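Local coordinates for protein CD180 antigen (Mus musculus, PDB 3T6Q) that may cooperate with MD-1 and TLR4 to mediate the innate response of B-cells to bacterial lipopolysaccharide, leading to NF-kappa-B activation, at residues N272-H275 / C276-G279. Sequence-based numbering, arbitrary orientation.
Sequences NTFH and CFSG. With CU (copper (II) ion), chain J.
Phe274 and Phe277, three residues apart on the convex side of a leucine-rich-repeat solenoid, form a T-shaped pair within a type I turn. The edge of Phe274 points at the face of Phe277, with planes at 82° and centroids 4.9 Å apart; its CD1 stands over the middle of that face. Both side chains carry CG anti to the carbonyl carbon, which sends them together into the core, where Leu283 of strand 282-284 touches both and Phe248 adds another edge-to-face partner for Phe277. The turn itself is closed by Phe277 N donating to Phe274 O at 2.9 Å, the donor standing above the carbonyl plane. A water bridges Thr273 and Cys276, donating to Thr273 O and accepting from Cys276 N at 2.8 Å.

His275 turns the other way. Its CG lies between the backbone N and the carbonyl carbon (chi1 73°), and from there ND1 gives a nearly straight bond (169°) to Asn272 O, 2.7 Å away, in the plane of both ring and carbonyl. With ND1 thus committed, NE2 binds copper at 2.0 Å, and Glu249 supplies a second ligand to the metal. Cys276 SG lies obliquely beside the imidazole, 3.8 Å from His275 CD2, and is joined by a disulfide to Cys252, which precedes strand 255-260. The chemistry thus divides by side: the two phenyl rings join the hydrophobic interior, while outside, a backbone carbonyl and the metal hold the imidazole between them, consistent with a proton on ND1 that leaves NE2 to bind copper, and the carbonyl may make that nitrogen a stronger donor.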
loop_
_atom_site.group_PDB
_atom_site.type_symbol
_atom_site.label_atom_id
_atom_site.label_comp_id
_atom_site.label_asym_id
_atom_site.label_seq_id
_atom_site.Cartn_x
_atom_site.Cartn_y
_atom_site.Cartn_z
ATOM N N ASN A 272 32.455 10.885 26.962
ATOM C CA ASN A 272 32.221 12.047 26.086
ATOM C C ASN A 272 30.930 11.952 25.265
ATOM O O ASN A 272 30.654 12.827 24.420
ATOM C CB ASN A 272 33.414 12.239 25.133
ATOM C CG ASN A 272 33.610 13.689 24.751
ATOM O OD1 ASN A 272 33.154 14.592 25.464
ATOM N ND2 ASN A 272 34.308 13.922 23.623
ATOM N N THR A 273 30.118 10.921 25.524
ATOM C CA THR A 273 28.955 10.632 24.660
ATOM C C THR A 273 27.953 11.807 24.587
ATOM O O THR A 273 27.411 12.072 23.518
ATOM C CB THR A 273 28.199 9.379 25.133
ATOM O OG1 THR A 273 29.092 8.262 25.086
ATOM C CG2 THR A 273 26.951 9.092 24.241
ATOM N N PHE A 274 27.713 12.482 25.721
ATOM C CA PHE A 274 26.665 13.501 25.783
ATOM C C PHE A 274 27.179 14.948 25.785
ATOM O O PHE A 274 26.440 15.879 26.139
ATOM C CB PHE A 274 25.757 13.243 27.002
ATOM C CG PHE A 274 25.081 11.881 26.946
ATOM C CD1 PHE A 274 24.021 11.654 26.055
ATOM C CD2 PHE A 274 25.520 10.843 27.751
ATOM C CE1 PHE A 274 23.395 10.391 25.973
ATOM C CE2 PHE A 274 24.891 9.580 27.694
ATOM C CZ PHE A 274 23.850 9.353 26.804
ATOM N N HIS A 275 28.412 15.161 25.329
ATOM C CA HIS A 275 28.949 16.539 25.374
ATOM C C HIS A 275 28.174 17.551 24.532
ATOM O O HIS A 275 28.239 18.725 24.857
ATOM C CB HIS A 275 30.451 16.584 25.032
ATOM C CG HIS A 275 30.752 16.358 23.566
ATOM N ND1 HIS A 275 30.987 15.132 23.040
ATOM C CD2 HIS A 275 30.831 17.262 22.503
ATOM C CE1 HIS A 275 31.229 15.243 21.716
ATOM N NE2 HIS A 275 31.130 16.548 21.389
ATOM N N CYS A 276 27.434 17.119 23.480
ATOM C CA CYS A 276 26.519 18.028 22.755
ATOM C C CYS A 276 25.111 18.261 23.342
ATOM O O CYS A 276 24.276 18.956 22.710
ATOM C CB CYS A 276 26.409 17.673 21.253
ATOM S SG CYS A 276 27.848 18.275 20.325
ATOM N N PHE A 277 24.855 17.743 24.539
ATOM C CA PHE A 277 23.483 17.696 25.066
ATOM C C PHE A 277 23.274 18.795 26.087
ATOM O O PHE A 277 22.259 18.803 26.795
ATOM C CB PHE A 277 23.179 16.316 25.733
ATOM C CG PHE A 277 22.988 15.177 24.747
ATOM C CD1 PHE A 277 24.018 14.744 23.922
ATOM C CD2 PHE A 277 21.741 14.518 24.663
ATOM C CE1 PHE A 277 23.825 13.659 23.053
ATOM C CE2 PHE A 277 21.525 13.471 23.774
ATOM C CZ PHE A 277 22.570 13.023 22.966
ATOM N N SER A 278 24.181 19.773 26.159
ATOM C CA SER A 278 24.094 20.721 27.259
ATOM C C SER A 278 22.846 21.597 27.270
ATOM O O SER A 278 22.450 22.064 28.332
ATOM C CB SER A 278 25.394 21.545 27.476
ATOM O OG SER A 278 25.672 22.268 26.312
ATOM N N GLY A 279 22.182 21.810 26.137
ATOM C CA GLY A 279 20.857 22.504 26.206
ATOM C C GLY A 279 19.645 21.664 26.677
ATOM O O GLY A 279 18.576 22.206 26.991
HETATM CU CU CU J . 31.737 17.033 19.499
HETATM O O HOH W 1 27.209 14.554 22.394
HETATM O O HOH W 2 26.502 20.820 24.540
#